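Local coordinates for uncharacterized protein VP1736 (Vibrio parahaemolyticus, PDB 3LXQ) that is of unknown function but carries a sulfatase-family domain of the alkaline phosphatase clan, built around a central mixed beta sheet, at residues A[107-112]-A[262-267]; A[256-261]-A[266-271]. One frame throughout, in Å; residues are numbered along the deposited sequence.

Contact 1 of 2, residues A[107-112]-A[262-267]; sequences LPLTPN and EQYDSE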
loop_
_atom_site.group_PDB
_atom_site.type_symbol
_atom_site.label_atom_id
_atom_site.label_comp_id
_atom_site.label_asym_id
_atom_site.label_seq_id
_atom_site.Cartn_x
_atom_site.Cartn_y
_atom_site.Cartn_z
ATOM N N LEU A 107 4.188 -8.305 18.686
ATOM C CA LEU A 107 4.552 -9.680 19.055
ATOM C C LEU A 107 5.769 -10.173 18.266
ATOM O O LEU A 107 5.924 -9.806 17.092
ATOM C CB LEU A 107 3.348 -10.605 18.860
ATOM C CG LEU A 107 2.155 -10.239 19.751
ATOM C CD1 LEU A 107 0.849 -10.846 19.241
ATOM C CD2 LEU A 107 2.401 -10.621 21.213
ATOM N N PRO A 108 6.648 -10.978 18.906
ATOM C CA PRO A 108 7.880 -11.411 18.227
ATOM C C PRO A 108 7.589 -12.427 17.125
ATOM O O PRO A 108 7.945 -13.597 17.238
ATOM C CB PRO A 108 8.721 -12.022 19.355
ATOM C CG PRO A 108 7.733 -12.451 20.387
ATOM C CD PRO A 108 6.541 -11.530 20.272
ATOM N N LEU A 109 6.947 -11.956 16.063
ATOM C CA LEU A 109 6.436 -12.821 15.006
ATOM C C LEU A 109 7.164 -12.680 13.676
ATOM O O LEU A 109 6.912 -13.453 12.751
ATOM C CB LEU A 109 4.945 -12.552 14.794
ATOM C CG LEU A 109 3.862 -13.553 15.195
ATOM C CD1 LEU A 109 4.172 -14.361 16.466
ATOM C CD2 LEU A 109 2.518 -12.831 15.315
ATOM N N THR A 110 8.053 -11.694 13.573
ATOM C CA THR A 110 8.695 -11.389 12.291
ATOM C C THR A 110 10.224 -11.259 12.342
ATOM O O THR A 110 10.752 -10.248 11.874
ATOM C CB THR A 110 8.129 -10.082 11.665
ATOM O OG1 THR A 110 8.212 -9.028 12.629
ATOM C CG2 THR A 110 6.676 -10.263 11.191
ATOM N N PRO A 111 10.944 -12.286 12.857
ATOM C CA PRO A 111 12.402 -12.134 12.981
ATOM C C PRO A 111 13.159 -11.917 11.662
ATOM O O PRO A 111 14.142 -11.175 11.655
ATOM C CB PRO A 111 12.848 -13.434 13.662
ATOM C CG PRO A 111 11.755 -14.403 13.423
ATOM C CD PRO A 111 10.491 -13.602 13.345
ATOM N N ASN A 112 12.728 -12.553 10.572
ATOM C CA ASN A 112 13.348 -12.306 9.267
ATOM C C ASN A 112 13.140 -10.873 8.799
ATOM O O ASN A 112 14.085 -10.233 8.348
ATOM C CB ASN A 112 12.842 -13.276 8.198
ATOM C CG ASN A 112 13.329 -14.704 8.419
ATOM O OD1 ASN A 112 14.532 -14.962 8.527
ATOM N ND2 ASN A 112 12.391 -15.641 8.483
ATOM N N GLU A 262 9.678 -22.423 14.826
ATOM C CA GLU A 262 9.283 -22.672 16.201
ATOM C C GLU A 262 7.981 -21.892 16.325
ATOM O O GLU A 262 7.986 -20.669 16.302
ATOM C CB GLU A 262 10.344 -22.176 17.192
ATOM N N GLN A 263 6.864 -22.608 16.383
ATOM C CA GLN A 263 5.538 -21.987 16.403
ATOM C C GLN A 263 5.384 -21.104 17.638
ATOM O O GLN A 263 5.939 -21.409 18.690
ATOM C CB GLN A 263 4.442 -23.061 16.351
ATOM C CG GLN A 263 4.662 -24.089 15.239
ATOM C CD GLN A 263 3.581 -25.157 15.140
ATOM O OE1 GLN A 263 2.813 -25.403 16.084
ATOM N NE2 GLN A 263 3.524 -25.808 13.983
ATOM N N TYR A 264 4.653 -20.001 17.502
ATOM C CA TYR A 264 4.430 -19.093 18.628
ATOM C C TYR A 264 3.297 -19.590 19.528
ATOM O O TYR A 264 3.365 -19.442 20.755
ATOM C CB TYR A 264 4.158 -17.663 18.132
ATOM C CG TYR A 264 3.893 -16.650 19.230
ATOM C CD1 TYR A 264 4.931 -15.907 19.794
ATOM C CD2 TYR A 264 2.597 -16.425 19.693
ATOM C CE1 TYR A 264 4.677 -14.966 20.802
ATOM C CE2 TYR A 264 2.333 -15.493 20.699
ATOM C CZ TYR A 264 3.372 -14.769 21.246
ATOM O OH TYR A 264 3.092 -13.851 22.234
ATOM N N ASP A 265 2.257 -20.154 18.913
ATOM C CA ASP A 265 1.138 -20.752 19.650
ATOM C C ASP A 265 1.270 -22.270 19.666
ATOM O O ASP A 265 1.959 -22.855 18.817
ATOM C CB ASP A 265 -0.223 -20.352 19.046
ATOM C CG ASP A 265 -0.576 -18.869 19.260
ATOM O OD1 ASP A 265 -1.490 -18.373 18.564
ATOM O OD2 ASP A 265 0.034 -18.199 20.115
ATOM N N SER A 266 0.601 -22.889 20.640
ATOM C CA SER A 266 0.556 -24.344 20.804
ATOM C C SER A 266 -0.160 -25.010 19.624
ATOM O O SER A 266 0.326 -26.005 19.087
ATOM C CB SER A 266 -0.147 -24.696 22.120
ATOM O OG SER A 266 0.614 -25.613 22.887
ATOM N N GLU A 267 -1.309 -24.455 19.227
ATOM C CA GLU A 267 -2.061 -24.941 18.059
ATOM C C GLU A 267 -1.350 -24.536 16.768
ATOM O O GLU A 267 -0.926 -23.388 16.632
ATOM C CB GLU A 267 -3.496 -24.399 18.070
#
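Tyr264 reaches across to three consecutive residues, Leu107, Pro108 and Leu109, and its side chain crosses each of theirs at about a right angle. CG of Tyr264 stands anti to the backbone N (chi1 179°), which carries the ring away from its own loop and lays its length along the bend of the other segment. The root of the ring meets Leu109, whose CD1 comes obliquely to within 3.6 Å of Tyr264 CG and also touches CB. Halfway along, CD of Pro108 sits 3.9 Å from CE1 of Tyr264. At the far end CD2 of Leu107 lies 3.5 Å from the phenol OH of Tyr264. All three approach the ring at a slant, and the contact is apolar, with 174 Å² buried in total. Pro108 is the centre of an inverse gamma turn, with a weak hydrogen bond from Leu109 N back to Leu107 O; this tight bend helps bring three successive side chains up to one tyrosine. Burial is uneven: Leu109 is covered, Pro108 exposed. Asn273 OD1 accepts from the backbone N of both Tyr264 and Asp265, and Asp279 accepts from Asn112 N at the start of helix 111-118. Both segments are thus tied to helix 271-289, which with the 262-267 loop lies between strands 241-246 and 298-304, while 107-112 comes after strand 87-93.

Contact 2 of 2, residues A[256-261]-A[266-271]; sequences YPEGKI and SEHMTR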
loop_
_atom_site.group_PDB
_atom_site.type_symbol
_atom_site.label_atom_id
_atom_site.label_comp_id
_atom_site.label_asym_id
_atom_site.label_seq_id
_atom_site.Cartn_x
_atom_site.Cartn_y
_atom_site.Cartn_z
ATOM N N TYR A 256 -0.620 -24.012 6.671
ATOM C CA TYR A 256 0.773 -23.801 6.275
ATOM C C TYR A 256 1.600 -25.047 6.669
ATOM O O TYR A 256 1.234 -25.757 7.620
ATOM C CB TYR A 256 1.364 -22.523 6.921
ATOM C CG TYR A 256 1.531 -22.637 8.411
ATOM C CD1 TYR A 256 2.738 -23.071 8.961
ATOM C CD2 TYR A 256 0.470 -22.352 9.278
ATOM C CE1 TYR A 256 2.900 -23.214 10.332
ATOM C CE2 TYR A 256 0.621 -22.485 10.660
ATOM C CZ TYR A 256 1.846 -22.920 11.178
ATOM O OH TYR A 256 2.018 -23.076 12.539
ATOM N N PRO A 257 2.715 -25.308 5.950
ATOM C CA PRO A 257 3.638 -26.421 6.242
ATOM C C PRO A 257 4.083 -26.547 7.713
ATOM O O PRO A 257 4.211 -25.542 8.421
ATOM C CB PRO A 257 4.846 -26.097 5.363
ATOM C CG PRO A 257 4.277 -25.388 4.196
ATOM C CD PRO A 257 3.081 -24.617 4.695
ATOM N N GLU A 258 4.326 -27.782 8.151
ATOM C CA GLU A 258 4.846 -28.064 9.497
ATOM C C GLU A 258 6.385 -28.020 9.531
ATOM O O GLU A 258 7.043 -28.068 8.485
ATOM C CB GLU A 258 4.348 -29.435 9.991
ATOM C CG GLU A 258 2.820 -29.596 10.058
ATOM C CD GLU A 258 2.223 -29.390 11.459
ATOM O OE1 GLU A 258 2.967 -29.057 12.413
ATOM O OE2 GLU A 258 0.992 -29.568 11.602
ATOM N N GLY A 259 6.940 -27.917 10.740
ATOM C CA GLY A 259 8.392 -27.915 10.964
ATOM C C GLY A 259 9.199 -26.844 10.240
ATOM O O GLY A 259 10.340 -27.085 9.841
ATOM N N LYS A 260 8.616 -25.662 10.067
ATOM C CA LYS A 260 9.311 -24.565 9.378
ATOM C C LYS A 260 9.609 -23.380 10.294
ATOM O O LYS A 260 10.487 -22.578 10.000
ATOM C CB LYS A 260 8.565 -24.129 8.111
ATOM C CG LYS A 260 8.307 -25.281 7.154
ATOM C CD LYS A 260 8.851 -25.029 5.762
ATOM C CE LYS A 260 8.912 -26.341 4.975
ATOM N NZ LYS A 260 9.688 -26.248 3.702
ATOM N N ILE A 261 8.873 -23.283 11.398
ATOM C CA ILE A 261 9.180 -22.329 12.461
ATOM C C ILE A 261 8.987 -22.960 13.827
ATOM O O ILE A 261 8.218 -23.918 13.978
ATOM C CB ILE A 261 8.277 -21.062 12.415
ATOM C CG1 ILE A 261 6.800 -21.408 12.691
ATOM C CG2 ILE A 261 8.481 -20.281 11.116
ATOM C CD1 ILE A 261 5.922 -21.581 11.460
ATOM N N SER A 266 0.601 -22.889 20.640
ATOM C CA SER A 266 0.556 -24.344 20.804
ATOM C C SER A 266 -0.160 -25.010 19.624
ATOM O O SER A 266 0.326 -26.005 19.087
ATOM C CB SER A 266 -0.147 -24.696 22.120
ATOM O OG SER A 266 0.614 -25.613 22.887
ATOM N N GLU A 267 -1.309 -24.455 19.227
ATOM C CA GLU A 267 -2.061 -24.941 18.059
ATOM C C GLU A 267 -1.350 -24.536 16.768
ATOM O O GLU A 267 -0.926 -23.388 16.632
ATOM C CB GLU A 267 -3.496 -24.399 18.070
ATOM N N HIS A 268 -1.218 -25.478 15.830
ATOM C CA HIS A 268 -0.513 -25.235 14.562
ATOM C C HIS A 268 -1.189 -24.180 13.668
ATOM O O HIS A 268 -0.509 -23.348 13.073
ATOM C CB HIS A 268 -0.321 -26.542 13.784
ATOM C CG HIS A 268 0.281 -26.358 12.423
ATOM N ND1 HIS A 268 -0.481 -26.287 11.277
ATOM C CD2 HIS A 268 1.568 -26.232 12.022
ATOM C CE1 HIS A 268 0.311 -26.123 10.231
ATOM N NE2 HIS A 268 1.560 -26.096 10.655
HETATM N N MSE A 269 -2.516 -24.223 13.576
HETATM C CA MSE A 269 -3.259 -23.349 12.671
HETATM C C MSE A 269 -3.830 -22.147 13.412
HETATM O O MSE A 269 -4.989 -22.162 13.834
HETATM C CB MSE A 269 -4.375 -24.125 11.953
HETATM C CG MSE A 269 -3.880 -25.067 10.862
HETATM SE SE MSE A 269 -5.276 -26.111 9.973
HETATM C CE MSE A 269 -4.115 -27.253 8.881
ATOM N N THR A 270 -2.997 -21.116 13.580
ATOM C CA THR A 270 -3.410 -19.832 14.166
ATOM C C THR A 270 -2.937 -18.673 13.293
ATOM O O THR A 270 -2.085 -18.854 12.413
ATOM C CB THR A 270 -2.826 -19.587 15.582
ATOM O OG1 THR A 270 -1.431 -19.276 15.472
ATOM C CG2 THR A 270 -3.041 -20.794 16.513
ATOM N N ARG A 271 -3.478 -17.485 13.557
ATOM C CA ARG A 271 -3.044 -16.280 12.865
ATOM C C ARG A 271 -1.582 -15.972 13.169
ATOM O O ARG A 271 -0.788 -15.779 12.247
ATOM C CB ARG A 271 -3.936 -15.072 13.193
ATOM C CG ARG A 271 -3.589 -13.859 12.338
ATOM C CD ARG A 271 -4.631 -12.759 12.396
ATOM N NE ARG A 271 -5.784 -12.966 11.524
ATOM C CZ ARG A 271 -5.792 -12.794 10.199
ATOM N NH1 ARG A 271 -4.690 -12.467 9.546
ATOM N NH2 ARG A 271 -6.908 -12.987 9.514
#
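His268 is sandwiched between Tyr256 and Glu258 where the long loop between strand 241-246 and helix 271-289 of this sulfatase-family fold doubles back on itself. The buried side is a tight offset stack: the Tyr256 and His268 rings have centroids 3.9 Å apart and planes tilted by 22°, and their side chains come in from opposite directions. CG of Tyr256 takes the position between backbone N and carbonyl carbon (chi1 68°), and CZ then lies under the imidazole, offset toward the rim. Beyond the rings, Tyr256 OH donates to the backbone O of His268, a bond measured at 2.6 Å, though that oxygen is crowded in the model and its position is less certain. The loose part of the contact is selenomethionine Met269, an exposed residue that adds only a distant touch, its CA 4.5 Å from Tyr256 CE2.

The outer, solvent-facing side belongs to Glu258, also exposed yet packed as closely on the imidazole as the phenol ring is. Its chain bends at chi2 and brings the carboxylate flat over the opposite imidazole face, the planes 19° apart. The acid therefore meets the ring by stacking, and its negative charge could favour a protonated imidazole, if only modestly so near the surface. On the inner side, Tyr256 and Pro257 rest on Asn273 and Tyr277 of helix 271-289, while Thr270 OG1 caps the helix start by accepting from Asn273 N. Over the imidazole, OE2 of Glu258 stands 3.3 Å above the His268 ring plane, close to the ring centre.

In the fold
Contacts 1 and 2 lie on the same side of the chain's centre, their own centres about 9 Å apart, and share Ser266 and Glu267. Contact 2 folds the loop onto itself; contact 1 fastens the intervening turn to the segment leading into helix 111-118. Gln263 is the bridge: its NE2 packs 3.4 Å from Tyr256 OH. A second link is the approach of Asp265 OD1 to Thr270 OG1, 3.2 Å apart. Asn273, near the start of helix 271-289, hydrogen-bonds to residues of both contacts. The two centres are about 24 and 27 Å from the chain's centre, so the pair forms an outer part of the sulfatase-family domain.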